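Phosphodiesterase (Candida albicans, PDB 6CPU) is a largely helical metalloprotein of the HD-type phosphodiesterase superfamily, modelled with a zinc ion and a magnesium ion. Local coordinates at residues S464-P469 with D556-N561; G528-I533 with F564-A569; H217-A222 with K307-E312. All blocks are in the same frame, centred on the assembly; numbering follows the deposited sequence.

Contact 1 is the middle of the three, its centre about 11 Å from that of contact 2 and about 13 Å from that of contact 3, whereas contacts 2 and 3, with centres about 22 Å apart, do not touch; their nearest atoms are about 12 Å apart. Helix 552-569 serves both contacts 1 and 2, and V466 packs on Q529 and I533 where they meet. Toward contact 3 the link is largely polar: T467 O and R468 NH1 bond to NE1 and O of W218. The side chain of R468 in contact 1 is about 11 Å from the zinc ion, which H278, H349, D350 and D462 hold; contact 2 is at the surface.

Contact 1 (S464-P469 with D556-N561); sequences SNVTRP and DIIMEN
N561 reaches from helix 552-569 to the carbonyls of V466 and R468, in the loop that joins helices 446-462 and 470-495 of the mostly helical phosphodiesterase domain. The loop follows closely on D462, a zinc ligand. Polar contacts come first: ND2 of N561 donates to V466 O at 2.9 Å and to R468 O at 3.0 Å, one hydrogen for each carbonyl. Both acceptors lie close to the plane of the N561 amide, an arrangement that fixes its rotation. V466 O is approached from above its carbonyl plane, while at R468 O the C=O...donor angle opens to 160°.

Van der Waals packing adds to this fork. The CG2 methyl of I557, anti to its own backbone N, presses on two carbonyl oxygens, T467 O and R468 O, 3.4 Å from each. The apolar pair is T467 and I558, which run side by side, pointing the same way, with T467 CG2 3.6 Å from I558 CD1. The R468 side chain turns the other way, to W218 and a salt bridge with D281.

Inside the loop, chi1 of T467 (73°) sets OG1 between the backbone N and the carbonyl carbon. From there OG1 donates in plane to a lone pair of S464 O at 2.7 Å, an oxygen that T467 N also grips at 2.9 Å.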
ATOM      1  N   SER A 464     -14.238   3.515   0.778  1.00 31.23           N
ATOM      2  CA  SER A 464     -15.260   2.484   0.993  1.00 30.92           C
ATOM      3  C   SER A 464     -15.469   2.096   2.453  1.00 30.83           C
ATOM      4  O   SER A 464     -16.359   1.289   2.744  1.00 33.21           O
ATOM      5  CB  SER A 464     -14.926   1.241   0.161  1.00 31.64           C
ATOM      6  OG  SER A 464     -13.741   0.623   0.638  1.00 32.90           O
ATOM      7  N   ASN A 465     -14.689   2.660   3.377  1.00 30.03           N
ATOM      8  CA  ASN A 465     -14.815   2.313   4.783  1.00 31.10           C
ATOM      9  C   ASN A 465     -16.246   2.494   5.301  1.00 33.49           C
ATOM     10  O   ASN A 465     -16.730   1.655   6.059  1.00 34.44           O
ATOM     11  CB  ASN A 465     -13.885   3.151   5.647  1.00 32.83           C
ATOM     12  CG  ASN A 465     -12.426   2.773   5.489  1.00 31.85           C
ATOM     13  OD1 ASN A 465     -12.063   1.828   4.773  1.00 31.99           O
ATOM     14  ND2 ASN A 465     -11.576   3.504   6.177  1.00 32.22           N
ATOM     15  N   VAL A 466     -16.898   3.590   4.905  1.00 32.64           N
ATOM     16  CA  VAL A 466     -18.291   3.846   5.320  1.00 34.62           C
ATOM     17  C   VAL A 466     -19.322   2.919   4.660  1.00 35.25           C
ATOM     18  O   VAL A 466     -20.467   2.872   5.122  1.00 36.14           O
ATOM     19  CB  VAL A 466     -18.722   5.322   5.114  1.00 33.41           C
ATOM     20  CG1 VAL A 466     -17.875   6.242   5.982  1.00 34.03           C
ATOM     21  CG2 VAL A 466     -18.669   5.730   3.651  1.00 34.36           C
ATOM     22  N   THR A 467     -18.929   2.226   3.584  1.00 33.34           N
ATOM     23  CA  THR A 467     -19.778   1.255   2.881  1.00 33.52           C
ATOM     24  C   THR A 467     -19.591  -0.207   3.336  1.00 33.60           C
ATOM     25  O   THR A 467     -20.313  -1.091   2.877  1.00 34.62           O
ATOM     26  CB  THR A 467     -19.576   1.299   1.350  1.00 34.09           C
ATOM     27  OG1 THR A 467     -18.313   0.720   0.993  1.00 36.23           O
ATOM     28  CG2 THR A 467     -19.652   2.726   0.816  1.00 35.12           C
ATOM     29  N   ARG A 468     -18.622  -0.465   4.210  1.00 32.32           N
ATOM     30  CA  ARG A 468     -18.485  -1.790   4.816  1.00 33.07           C
ATOM     31  C   ARG A 468     -19.509  -1.925   5.931  1.00 34.72           C
ATOM     32  O   ARG A 468     -19.917  -0.915   6.514  1.00 33.34           O
ATOM     33  CB  ARG A 468     -17.105  -1.989   5.448  1.00 32.70           C
ATOM     34  CG  ARG A 468     -15.919  -1.791   4.508  1.00 30.66           C
ATOM     35  CD  ARG A 468     -15.832  -2.853   3.438  1.00 29.43           C
ATOM     36  NE  ARG A 468     -14.541  -2.789   2.741  1.00 29.05           N
ATOM     37  CZ  ARG A 468     -14.166  -3.625   1.773  1.00 29.18           C
ATOM     38  NH1 ARG A 468     -14.976  -4.603   1.367  1.00 27.23           N
ATOM     39  NH2 ARG A 468     -12.971  -3.489   1.195  1.00 28.04           N
ATOM     40  N   PRO A 469     -19.884  -3.168   6.278  1.00 35.05           N
ATOM     41  CA  PRO A 469     -20.741  -3.366   7.448  1.00 36.52           C
ATOM     42  C   PRO A 469     -20.214  -2.699   8.717  1.00 37.89           C
ATOM     43  O   PRO A 469     -19.001  -2.554   8.912  1.00 36.48           O
ATOM     44  CB  PRO A 469     -20.791  -4.888   7.587  1.00 35.99           C
ATOM     45  CG  PRO A 469     -20.696  -5.360   6.178  1.00 36.93           C
ATOM     46  CD  PRO A 469     -19.697  -4.423   5.531  1.00 35.87           C
ATOM     47  N   ASP A 556     -27.023   1.282   0.285  1.00 46.82           N
ATOM     48  CA  ASP A 556     -27.842   0.639   1.322  1.00 45.94           C
ATOM     49  C   ASP A 556     -27.115   0.559   2.654  1.00 46.12           C
ATOM     50  O   ASP A 556     -27.705   0.845   3.701  1.00 44.95           O
ATOM     51  CB  ASP A 556     -28.280  -0.768   0.896  1.00 49.04           C
ATOM     52  CG  ASP A 556     -29.116  -0.772  -0.379  1.00 49.51           C
ATOM     53  OD1 ASP A 556     -29.699   0.279  -0.722  1.00 49.30           O
ATOM     54  OD2 ASP A 556     -29.184  -1.828  -1.044  1.00 51.89           O
ATOM     55  N   ILE A 557     -25.830   0.188   2.622  1.00 44.33           N
ATOM     56  CA  ILE A 557     -25.042   0.062   3.853  1.00 42.88           C
ATOM     57  C   ILE A 557     -24.664   1.427   4.430  1.00 40.79           C
ATOM     58  O   ILE A 557     -24.648   1.593   5.649  1.00 38.47           O
ATOM     59  CB  ILE A 557     -23.775  -0.812   3.660  1.00 42.83           C
ATOM     60  CG1 ILE A 557     -24.165  -2.241   3.264  1.00 43.58           C
ATOM     61  CG2 ILE A 557     -22.946  -0.841   4.935  1.00 42.20           C
ATOM     62  CD1 ILE A 557     -23.014  -3.086   2.754  1.00 44.19           C
ATOM     63  N   ILE A 558     -24.360   2.401   3.571  1.00 44.44           N
ATOM     64  CA  ILE A 558     -24.104   3.769   4.043  1.00 45.25           C
ATOM     65  C   ILE A 558     -25.281   4.281   4.877  1.00 45.47           C
ATOM     66  O   ILE A 558     -25.089   4.817   5.971  1.00 43.84           O
ATOM     67  CB  ILE A 558     -23.845   4.755   2.885  1.00 47.07           C
ATOM     68  CG1 ILE A 558     -22.505   4.452   2.212  1.00 48.19           C
ATOM     69  CG2 ILE A 558     -23.827   6.193   3.403  1.00 47.37           C
ATOM     70  CD1 ILE A 558     -22.396   5.010   0.808  1.00 49.64           C
ATOM     71  N   MET A 559     -26.493   4.103   4.361  1.00 48.83           N
ATOM     72  CA  MET A 559     -27.695   4.549   5.076  1.00 52.27           C
ATOM     73  C   MET A 559     -27.843   3.824   6.417  1.00 50.73           C
ATOM     74  O   MET A 559     -28.007   4.469   7.453  1.00 46.80           O
ATOM     75  CB  MET A 559     -28.949   4.357   4.217  1.00 56.21           C
ATOM     76  CG  MET A 559     -30.180   5.078   4.757  1.00 60.11           C
ATOM     77  SD  MET A 559     -30.049   6.877   4.669  1.00 64.84           S
ATOM     78  CE  MET A 559     -30.540   7.155   2.966  1.00 65.01           C
ATOM     79  N   GLU A 560     -27.752   2.493   6.401  1.00 51.39           N
ATOM     80  CA  GLU A 560     -27.814   1.700   7.635  1.00 51.44           C
ATOM     81  C   GLU A 560     -26.797   2.182   8.672  1.00 50.73           C
ATOM     82  O   GLU A 560     -27.136   2.383   9.846  1.00 49.63           O
ATOM     83  CB  GLU A 560     -27.587   0.211   7.342  1.00 54.76           C
ATOM     84  CG  GLU A 560     -28.737  -0.464   6.610  1.00 57.84           C
ATOM     85  CD  GLU A 560     -28.523  -1.954   6.420  1.00 61.72           C
ATOM     86  OE1 GLU A 560     -28.269  -2.650   7.429  1.00 63.43           O
ATOM     87  OE2 GLU A 560     -28.620  -2.429   5.265  1.00 65.53           O
ATOM     88  N   ASN A 561     -25.551   2.371   8.239  1.00 47.11           N
ATOM     89  CA  ASN A 561     -24.517   2.911   9.118  1.00 45.16           C
ATOM     90  C   ASN A 561     -24.845   4.331   9.584  1.00 43.63           C
ATOM     91  O   ASN A 561     -24.650   4.660  10.750  1.00 44.21           O
ATOM     92  CB  ASN A 561     -23.145   2.893   8.422  1.00 45.53           C
ATOM     93  CG  ASN A 561     -22.586   1.488   8.251  1.00 45.49           C
ATOM     94  OD1 ASN A 561     -22.927   0.571   9.003  1.00 41.54           O
ATOM     95  ND2 ASN A 561     -21.700   1.319   7.266  1.00 44.97           N
TER

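Contact 2 (G528-I533 with F564-A569); sequences GQIFFI and FWLERA
CB and CG of Q529 lie over one face of the W565 indole, and this is the tight half of the contact between helices 525-547 and 552-569. CB of Q529 sits over the five-membered ring, 3.8 Å from its centroid and 19° off the ring normal, a CH-pi contact. CG continues across the same face, 3.7 Å from W565 NE1 and nearer the rim of the indole. The neighbouring F564 places CD2 over the opposite face, so the indole is held from two sides, with L470 and L519 packing on it from other helices. The bend of the Q529 chain at chi2 (-63°) turns the amide so that OE1 meets the water also held by W565 NE1. This water 1 lies in the plane of the indole: it accepts from W565 NE1 at 2.9 Å and donates to Q529 OE1, also at 2.9 Å. The buried indole N-H thus has a partner without a direct bond between the two side chains.

On the solvent side the packing is looser and mainly apolar. I530 CG1 stands 4.0 Å from W565 CB, and I530 CD1 reaches on to L566 CD2 and A569 CB, each at 4.2 Å. L566 and A569 are themselves exposed, so this end of the contact borders solvent.

The segment axes approach to 9.8 Å with their directions 131° apart. Two consecutive helices, joined by a short connection and running obliquely antiparallel, make this the helical hairpin that closes the C-terminal end of the chain.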
ATOM      1  N   GLY A 528     -17.376  12.045  13.142  1.00 49.12           N
ATOM      2  CA  GLY A 528     -16.507  11.936  11.970  1.00 47.49           C
ATOM      3  C   GLY A 528     -17.215  11.254  10.809  1.00 45.45           C
ATOM      4  O   GLY A 528     -17.090  11.673   9.658  1.00 44.72           O
ATOM      5  N   GLN A 529     -17.990  10.216  11.121  1.00 45.07           N
ATOM      6  CA  GLN A 529     -18.664   9.408  10.102  1.00 43.11           C
ATOM      7  C   GLN A 529     -19.846  10.136   9.459  1.00 43.34           C
ATOM      8  O   GLN A 529     -20.059  10.031   8.250  1.00 40.63           O
ATOM      9  CB  GLN A 529     -19.139   8.078  10.703  1.00 43.35           C
ATOM     10  CG  GLN A 529     -18.032   7.206  11.276  1.00 44.12           C
ATOM     11  CD  GLN A 529     -17.040   6.758  10.218  1.00 44.16           C
ATOM     12  OE1 GLN A 529     -17.408   6.097   9.246  1.00 43.53           O
ATOM     13  NE2 GLN A 529     -15.782   7.136  10.388  1.00 45.81           N
ATOM     14  N   ILE A 530     -20.618  10.869  10.263  1.00 44.70           N
ATOM     15  CA  ILE A 530     -21.742  11.655   9.735  1.00 44.98           C
ATOM     16  C   ILE A 530     -21.214  12.757   8.819  1.00 44.86           C
ATOM     17  O   ILE A 530     -21.690  12.909   7.693  1.00 44.72           O
ATOM     18  CB  ILE A 530     -22.608  12.258  10.868  1.00 47.99           C
ATOM     19  CG1 ILE A 530     -23.326  11.138  11.635  1.00 48.17           C
ATOM     20  CG2 ILE A 530     -23.626  13.249  10.311  1.00 46.50           C
ATOM     21  CD1 ILE A 530     -23.793  11.539  13.020  1.00 48.66           C
ATOM     22  N   PHE A 531     -20.216  13.500   9.300  1.00 48.53           N
ATOM     23  CA  PHE A 531     -19.544  14.534   8.504  1.00 48.84           C
ATOM     24  C   PHE A 531     -19.161  13.985   7.130  1.00 46.46           C
ATOM     25  O   PHE A 531     -19.552  14.538   6.099  1.00 43.68           O
ATOM     26  CB  PHE A 531     -18.301  15.044   9.257  1.00 53.34           C
ATOM     27  CG  PHE A 531     -17.483  16.067   8.497  1.00 57.95           C
ATOM     28  CD1 PHE A 531     -17.647  17.429   8.736  1.00 59.04           C
ATOM     29  CD2 PHE A 531     -16.529  15.668   7.560  1.00 59.35           C
ATOM     30  CE1 PHE A 531     -16.893  18.366   8.047  1.00 60.47           C
ATOM     31  CE2 PHE A 531     -15.776  16.603   6.866  1.00 60.07           C
ATOM     32  CZ  PHE A 531     -15.957  17.954   7.111  1.00 60.24           C
ATOM     33  N   PHE A 532     -18.421  12.874   7.125  1.00 45.49           N
ATOM     34  CA  PHE A 532     -17.893  12.306   5.882  1.00 45.07           C
ATOM     35  C   PHE A 532     -18.968  11.752   4.948  1.00 43.05           C
ATOM     36  O   PHE A 532     -18.888  11.931   3.729  1.00 40.77           O
ATOM     37  CB  PHE A 532     -16.848  11.222   6.175  1.00 45.77           C
ATOM     38  CG  PHE A 532     -16.113  10.765   4.954  1.00 45.60           C
ATOM     39  CD1 PHE A 532     -15.039  11.495   4.466  1.00 44.87           C
ATOM     40  CD2 PHE A 532     -16.515   9.626   4.262  1.00 45.52           C
ATOM     41  CE1 PHE A 532     -14.368  11.091   3.325  1.00 43.89           C
ATOM     42  CE2 PHE A 532     -15.849   9.217   3.118  1.00 43.95           C
ATOM     43  CZ  PHE A 532     -14.771   9.951   2.651  1.00 44.77           C
ATOM     44  N   ILE A 533     -19.968  11.080   5.513  1.00 42.98           N
ATOM     45  CA  ILE A 533     -21.065  10.527   4.713  1.00 45.01           C
ATOM     46  C   ILE A 533     -21.886  11.630   4.037  1.00 46.77           C
ATOM     47  O   ILE A 533     -22.188  11.544   2.846  1.00 47.93           O
ATOM     48  CB  ILE A 533     -21.987   9.622   5.558  1.00 45.05           C
ATOM     49  CG1 ILE A 533     -21.250   8.331   5.931  1.00 43.65           C
ATOM     50  CG2 ILE A 533     -23.274   9.291   4.800  1.00 45.19           C
ATOM     51  CD1 ILE A 533     -21.833   7.612   7.126  1.00 43.66           C
ATOM     52  N   PHE A 564     -27.437   4.424  12.356  1.00 52.17           N
ATOM     53  CA  PHE A 564     -26.837   4.010  13.621  1.00 50.57           C
ATOM     54  C   PHE A 564     -26.020   5.134  14.241  1.00 51.21           C
ATOM     55  O   PHE A 564     -26.076   5.358  15.449  1.00 52.79           O
ATOM     56  CB  PHE A 564     -25.946   2.775  13.420  1.00 50.16           C
ATOM     57  CG  PHE A 564     -25.249   2.319  14.673  1.00 49.98           C
ATOM     58  CD1 PHE A 564     -25.806   1.334  15.475  1.00 49.47           C
ATOM     59  CD2 PHE A 564     -24.039   2.882  15.056  1.00 48.71           C
ATOM     60  CE1 PHE A 564     -25.170   0.918  16.631  1.00 48.45           C
ATOM     61  CE2 PHE A 564     -23.401   2.474  16.210  1.00 48.29           C
ATOM     62  CZ  PHE A 564     -23.965   1.488  16.999  1.00 49.52           C
ATOM     63  N   TRP A 565     -25.231   5.822  13.417  1.00 53.04           N
ATOM     64  CA  TRP A 565     -24.390   6.909  13.910  1.00 51.55           C
ATOM     65  C   TRP A 565     -25.246   8.088  14.357  1.00 50.92           C
ATOM     66  O   TRP A 565     -24.952   8.714  15.375  1.00 48.17           O
ATOM     67  CB  TRP A 565     -23.371   7.355  12.850  1.00 50.71           C
ATOM     68  CG  TRP A 565     -22.302   6.320  12.543  1.00 47.83           C
ATOM     69  CD1 TRP A 565     -21.969   5.827  11.313  1.00 46.37           C
ATOM     70  CD2 TRP A 565     -21.439   5.665  13.484  1.00 44.89           C
ATOM     71  NE1 TRP A 565     -20.954   4.907  11.429  1.00 43.94           N
ATOM     72  CE2 TRP A 565     -20.611   4.789  12.751  1.00 44.63           C
ATOM     73  CE3 TRP A 565     -21.285   5.735  14.873  1.00 45.33           C
ATOM     74  CZ2 TRP A 565     -19.645   3.987  13.363  1.00 44.71           C
ATOM     75  CZ3 TRP A 565     -20.325   4.941  15.480  1.00 45.51           C
ATOM     76  CH2 TRP A 565     -19.514   4.079  14.723  1.00 45.25           C
ATOM     77  N   LEU A 566     -26.295   8.383  13.589  1.00 53.16           N
ATOM     78  CA  LEU A 566     -27.309   9.372  13.993  1.00 57.03           C
ATOM     79  C   LEU A 566     -27.952   9.006  15.336  1.00 61.12           C
ATOM     80  O   LEU A 566     -28.110   9.865  16.206  1.00 62.84           O
ATOM     81  CB  LEU A 566     -28.396   9.501  12.924  1.00 54.77           C
ATOM     82  CG  LEU A 566     -28.013  10.265  11.658  1.00 53.98           C
ATOM     83  CD1 LEU A 566     -29.021  10.005  10.547  1.00 53.59           C
ATOM     84  CD2 LEU A 566     -27.881  11.755  11.940  1.00 54.08           C
ATOM     85  N   GLU A 567     -28.302   7.729  15.495  1.00 66.72           N
ATOM     86  CA  GLU A 567     -28.933   7.228  16.722  1.00 70.33           C
ATOM     87  C   GLU A 567     -28.121   7.479  17.991  1.00 71.84           C
ATOM     88  O   GLU A 567     -28.698   7.714  19.050  1.00 76.29           O
ATOM     89  CB  GLU A 567     -29.251   5.728  16.609  1.00 72.70           C
ATOM     90  CG  GLU A 567     -30.568   5.412  15.913  1.00 75.03           C
ATOM     91  CD  GLU A 567     -31.770   5.484  16.844  1.00 78.91           C
ATOM     92  OE1 GLU A 567     -31.757   6.306  17.789  1.00 78.54           O
ATOM     93  OE2 GLU A 567     -32.737   4.717  16.629  1.00 81.92           O
ATOM     94  N   ARG A 568     -26.795   7.424  17.902  1.00 73.07           N
ATOM     95  CA  ARG A 568     -25.967   7.693  19.084  1.00 74.50           C
ATOM     96  C   ARG A 568     -25.401   9.118  19.128  1.00 72.90           C
ATOM     97  O   ARG A 568     -24.787   9.501  20.125  1.00 70.92           O
ATOM     98  CB  ARG A 568     -24.871   6.639  19.284  1.00 77.26           C
ATOM     99  CG  ARG A 568     -23.996   6.328  18.080  1.00 78.09           C
ATOM    100  CD  ARG A 568     -22.548   6.123  18.505  1.00 80.67           C
ATOM    101  NE  ARG A 568     -22.427   5.533  19.841  1.00 82.11           N
ATOM    102  CZ  ARG A 568     -21.408   5.740  20.680  1.00 86.04           C
ATOM    103  NH1 ARG A 568     -20.382   6.527  20.348  1.00 85.80           N
ATOM    104  NH2 ARG A 568     -21.415   5.152  21.873  1.00 86.64           N
ATOM    105  N   ALA A 569     -25.608   9.900  18.066  1.00 73.38           N
ATOM    106  CA  ALA A 569     -25.458  11.358  18.156  1.00 75.95           C
ATOM    107  C   ALA A 569     -26.539  11.868  19.108  1.00 77.33           C
ATOM    108  O   ALA A 569     -26.289  12.732  19.946  1.00 78.04           O
ATOM    109  CB  ALA A 569     -25.589  12.016  16.789  1.00 75.36           C
TER
HETATM  110  O   HOH W   1     -19.564   4.147   8.962  1.00 37.72           O

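Contact 3 (H217-A222 with K307-E312); sequences HWSFPA and KLDYTE
The first torsions bring Y310 and H217 together: CG of Y310 stands anti to the backbone N (chi1 175°), carrying the phenol ring across to the 217-222 loop, while H217 has CG anti to the carbonyl carbon (chi1 -76°) and turns a face to it. The result is a T-shaped pair, the edge of Y310 against the imidazole face, with centroids 5.0 Å apart and planes at 77°. ND1 of H217 is bonded to Y213 O in the preceding helix, and CE1 comes within 3.4 Å of T311 O. P221 covers a face of Y310, CG lying 3.6 Å from the ring centroid in a CH-pi contact over the centre.

S219 and P221 are each the centre of an inverse gamma turn, and these tight turns shape the loop between helices 205-216 and 227-242 that receives the 307-312 loop.

Beside the rings the contact is polar. S219 OG donates to D309 OD1 at 3.1 Å, and Y310 N donates to the same oxygen at 2.8 Å from the opposite face of the carboxylate; D309 OD2 pairs with R471. Water 2 bridges the two backbones, accepting from S219 N at 2.9 Å and donating to L308 O at 2.8 Å.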
ATOM      1  N   HIS A 217     -15.759 -12.152   1.275  1.00 28.83           N
ATOM      2  CA  HIS A 217     -16.717 -11.324   2.029  1.00 28.32           C
ATOM      3  C   HIS A 217     -16.624  -9.835   1.699  1.00 31.29           C
ATOM      4  O   HIS A 217     -15.523  -9.280   1.634  1.00 29.53           O
ATOM      5  CB  HIS A 217     -16.470 -11.456   3.523  1.00 29.33           C
ATOM      6  CG  HIS A 217     -16.960 -12.740   4.115  1.00 31.57           C
ATOM      7  ND1 HIS A 217     -16.253 -13.919   4.018  1.00 30.47           N
ATOM      8  CD2 HIS A 217     -18.080 -13.025   4.823  1.00 31.43           C
ATOM      9  CE1 HIS A 217     -16.914 -14.876   4.648  1.00 32.53           C
ATOM     10  NE2 HIS A 217     -18.025 -14.359   5.144  1.00 31.67           N
ATOM     11  N   TRP A 218     -17.771  -9.174   1.537  1.00 32.68           N
ATOM     12  CA  TRP A 218     -17.790  -7.704   1.485  1.00 32.51           C
ATOM     13  C   TRP A 218     -17.387  -7.132   2.839  1.00 32.05           C
ATOM     14  O   TRP A 218     -16.799  -6.052   2.914  1.00 31.55           O
ATOM     15  CB  TRP A 218     -19.154  -7.141   1.057  1.00 32.82           C
ATOM     16  CG  TRP A 218     -19.156  -5.647   1.065  1.00 33.41           C
ATOM     17  CD1 TRP A 218     -19.810  -4.831   1.936  1.00 35.88           C
ATOM     18  CD2 TRP A 218     -18.394  -4.791   0.206  1.00 34.07           C
ATOM     19  NE1 TRP A 218     -19.533  -3.511   1.651  1.00 35.62           N
ATOM     20  CE2 TRP A 218     -18.669  -3.462   0.589  1.00 34.17           C
ATOM     21  CE3 TRP A 218     -17.536  -5.019  -0.876  1.00 32.81           C
ATOM     22  CZ2 TRP A 218     -18.101  -2.367  -0.059  1.00 33.32           C
ATOM     23  CZ3 TRP A 218     -16.972  -3.927  -1.520  1.00 32.66           C
ATOM     24  CH2 TRP A 218     -17.263  -2.622  -1.114  1.00 32.01           C
ATOM     25  N   SER A 219     -17.698  -7.849   3.915  1.00 30.81           N
ATOM     26  CA  SER A 219     -17.209  -7.488   5.240  1.00 32.19           C
ATOM     27  C   SER A 219     -15.765  -7.997   5.390  1.00 30.61           C
ATOM     28  O   SER A 219     -15.472  -8.862   6.206  1.00 30.15           O
ATOM     29  CB  SER A 219     -18.115  -8.073   6.326  1.00 33.62           C
ATOM     30  OG  SER A 219     -17.867  -7.463   7.584  1.00 40.22           O
ATOM     31  N   PHE A 220     -14.865  -7.424   4.597  1.00 29.40           N
ATOM     32  CA  PHE A 220     -13.486  -7.885   4.522  1.00 27.29           C
ATOM     33  C   PHE A 220     -12.795  -7.619   5.850  1.00 26.27           C
ATOM     34  O   PHE A 220     -12.645  -6.451   6.237  1.00 25.93           O
ATOM     35  CB  PHE A 220     -12.780  -7.147   3.385  1.00 27.84           C
ATOM     36  CG  PHE A 220     -11.363  -7.604   3.126  1.00 26.31           C
ATOM     37  CD1 PHE A 220     -11.085  -8.928   2.856  1.00 26.91           C
ATOM     38  CD2 PHE A 220     -10.312  -6.687   3.114  1.00 26.19           C
ATOM     39  CE1 PHE A 220      -9.779  -9.346   2.607  1.00 27.54           C
ATOM     40  CE2 PHE A 220      -9.011  -7.095   2.864  1.00 25.86           C
ATOM     41  CZ  PHE A 220      -8.741  -8.425   2.603  1.00 26.13           C
ATOM     42  N   PRO A 221     -12.383  -8.689   6.569  1.00 24.97           N
ATOM     43  CA  PRO A 221     -11.916  -8.534   7.936  1.00 25.85           C
ATOM     44  C   PRO A 221     -10.449  -8.098   7.989  1.00 26.29           C
ATOM     45  O   PRO A 221      -9.629  -8.739   8.651  1.00 25.27           O
ATOM     46  CB  PRO A 221     -12.088  -9.938   8.514  1.00 26.14           C
ATOM     47  CG  PRO A 221     -11.786 -10.821   7.352  1.00 25.77           C
ATOM     48  CD  PRO A 221     -12.352 -10.107   6.150  1.00 25.37           C
ATOM     49  N   ALA A 222     -10.143  -6.983   7.322  1.00 27.33           N
ATOM     50  CA  ALA A 222      -8.758  -6.538   7.141  1.00 26.62           C
ATOM     51  C   ALA A 222      -7.980  -6.494   8.442  1.00 25.42           C
ATOM     52  O   ALA A 222      -6.799  -6.836   8.467  1.00 23.86           O
ATOM     53  CB  ALA A 222      -8.728  -5.171   6.477  1.00 26.99           C
ATOM     54  N   LYS A 307     -24.148  -7.721   2.975  1.00 42.39           N
ATOM     55  CA  LYS A 307     -24.488  -7.149   4.282  1.00 42.68           C
ATOM     56  C   LYS A 307     -24.064  -8.063   5.431  1.00 40.28           C
ATOM     57  O   LYS A 307     -24.064  -7.646   6.591  1.00 39.71           O
ATOM     58  CB  LYS A 307     -25.989  -6.809   4.342  1.00 45.61           C
ATOM     59  CG  LYS A 307     -26.448  -6.039   3.107  1.00 48.76           C
ATOM     60  CD  LYS A 307     -27.870  -5.502   3.170  1.00 52.16           C
ATOM     61  CE  LYS A 307     -28.304  -5.064   1.772  1.00 54.48           C
ATOM     62  NZ  LYS A 307     -29.436  -4.097   1.761  1.00 55.69           N
ATOM     63  N   LEU A 308     -23.678  -9.298   5.111  1.00 39.55           N
ATOM     64  CA  LEU A 308     -23.284 -10.269   6.129  1.00 39.62           C
ATOM     65  C   LEU A 308     -21.968  -9.881   6.780  1.00 41.38           C
ATOM     66  O   LEU A 308     -21.094  -9.316   6.126  1.00 42.41           O
ATOM     67  CB  LEU A 308     -23.142 -11.670   5.520  1.00 40.01           C
ATOM     68  CG  LEU A 308     -24.410 -12.309   4.952  1.00 39.80           C
ATOM     69  CD1 LEU A 308     -24.092 -13.641   4.290  1.00 39.30           C
ATOM     70  CD2 LEU A 308     -25.446 -12.490   6.046  1.00 40.50           C
ATOM     71  N   ASP A 309     -21.825 -10.191   8.062  1.00 40.35           N
ATOM     72  CA  ASP A 309     -20.549 -10.012   8.747  1.00 40.53           C
ATOM     73  C   ASP A 309     -19.616 -11.163   8.360  1.00 38.11           C
ATOM     74  O   ASP A 309     -20.055 -12.129   7.736  1.00 38.79           O
ATOM     75  CB  ASP A 309     -20.747  -9.970  10.265  1.00 42.22           C
ATOM     76  CG  ASP A 309     -19.660  -9.174  10.982  1.00 46.40           C
ATOM     77  OD1 ASP A 309     -18.662  -8.767  10.339  1.00 49.32           O
ATOM     78  OD2 ASP A 309     -19.799  -8.960  12.197  1.00 47.71           O
ATOM     79  N   TYR A 310     -18.338 -11.055   8.722  1.00 35.46           N
ATOM     80  CA  TYR A 310     -17.353 -12.101   8.415  1.00 33.05           C
ATOM     81  C   TYR A 310     -17.515 -13.345   9.281  1.00 33.13           C
ATOM     82  O   TYR A 310     -17.550 -13.270  10.511  1.00 32.84           O
ATOM     83  CB  TYR A 310     -15.931 -11.563   8.577  1.00 32.51           C
ATOM     84  CG  TYR A 310     -14.862 -12.612   8.401  1.00 30.83           C
ATOM     85  CD1 TYR A 310     -14.690 -13.258   7.179  1.00 30.75           C
ATOM     86  CD2 TYR A 310     -14.023 -12.957   9.453  1.00 31.39           C
ATOM     87  CE1 TYR A 310     -13.705 -14.221   7.011  1.00 30.10           C
ATOM     88  CE2 TYR A 310     -13.036 -13.917   9.297  1.00 31.55           C
ATOM     89  CZ  TYR A 310     -12.883 -14.539   8.071  1.00 29.28           C
ATOM     90  OH  TYR A 310     -11.901 -15.487   7.928  1.00 29.93           O
ATOM     91  N   THR A 311     -17.610 -14.491   8.615  1.00 32.81           N
ATOM     92  CA  THR A 311     -17.518 -15.789   9.259  1.00 32.25           C
ATOM     93  C   THR A 311     -16.279 -16.516   8.713  1.00 30.38           C
ATOM     94  O   THR A 311     -16.075 -16.570   7.502  1.00 31.47           O
ATOM     95  CB  THR A 311     -18.767 -16.649   8.973  1.00 32.94           C
ATOM     96  OG1 THR A 311     -19.954 -15.901   9.281  1.00 32.19           O
ATOM     97  CG2 THR A 311     -18.723 -17.915   9.797  1.00 32.92           C
ATOM     98  N   GLU A 312     -15.478 -17.068   9.618  1.00 30.61           N
ATOM     99  CA  GLU A 312     -14.250 -17.776   9.273  1.00 31.97           C
ATOM    100  C   GLU A 312     -14.558 -19.164   8.704  1.00 31.63           C
ATOM    101  O   GLU A 312     -14.768 -20.129   9.449  1.00 29.59           O
ATOM    102  CB  GLU A 312     -13.343 -17.876  10.499  1.00 34.64           C
ATOM    103  CG  GLU A 312     -12.007 -18.561  10.249  1.00 38.37           C
ATOM    104  CD  GLU A 312     -11.047 -18.404  11.414  1.00 42.36           C
ATOM    105  OE1 GLU A 312     -10.370 -17.357  11.486  1.00 43.43           O
ATOM    106  OE2 GLU A 312     -10.959 -19.325  12.258  1.00 43.20           O
TER
HETATM  107  O   HOH W   2     -19.735  -9.967   3.803  1.00 34.21           O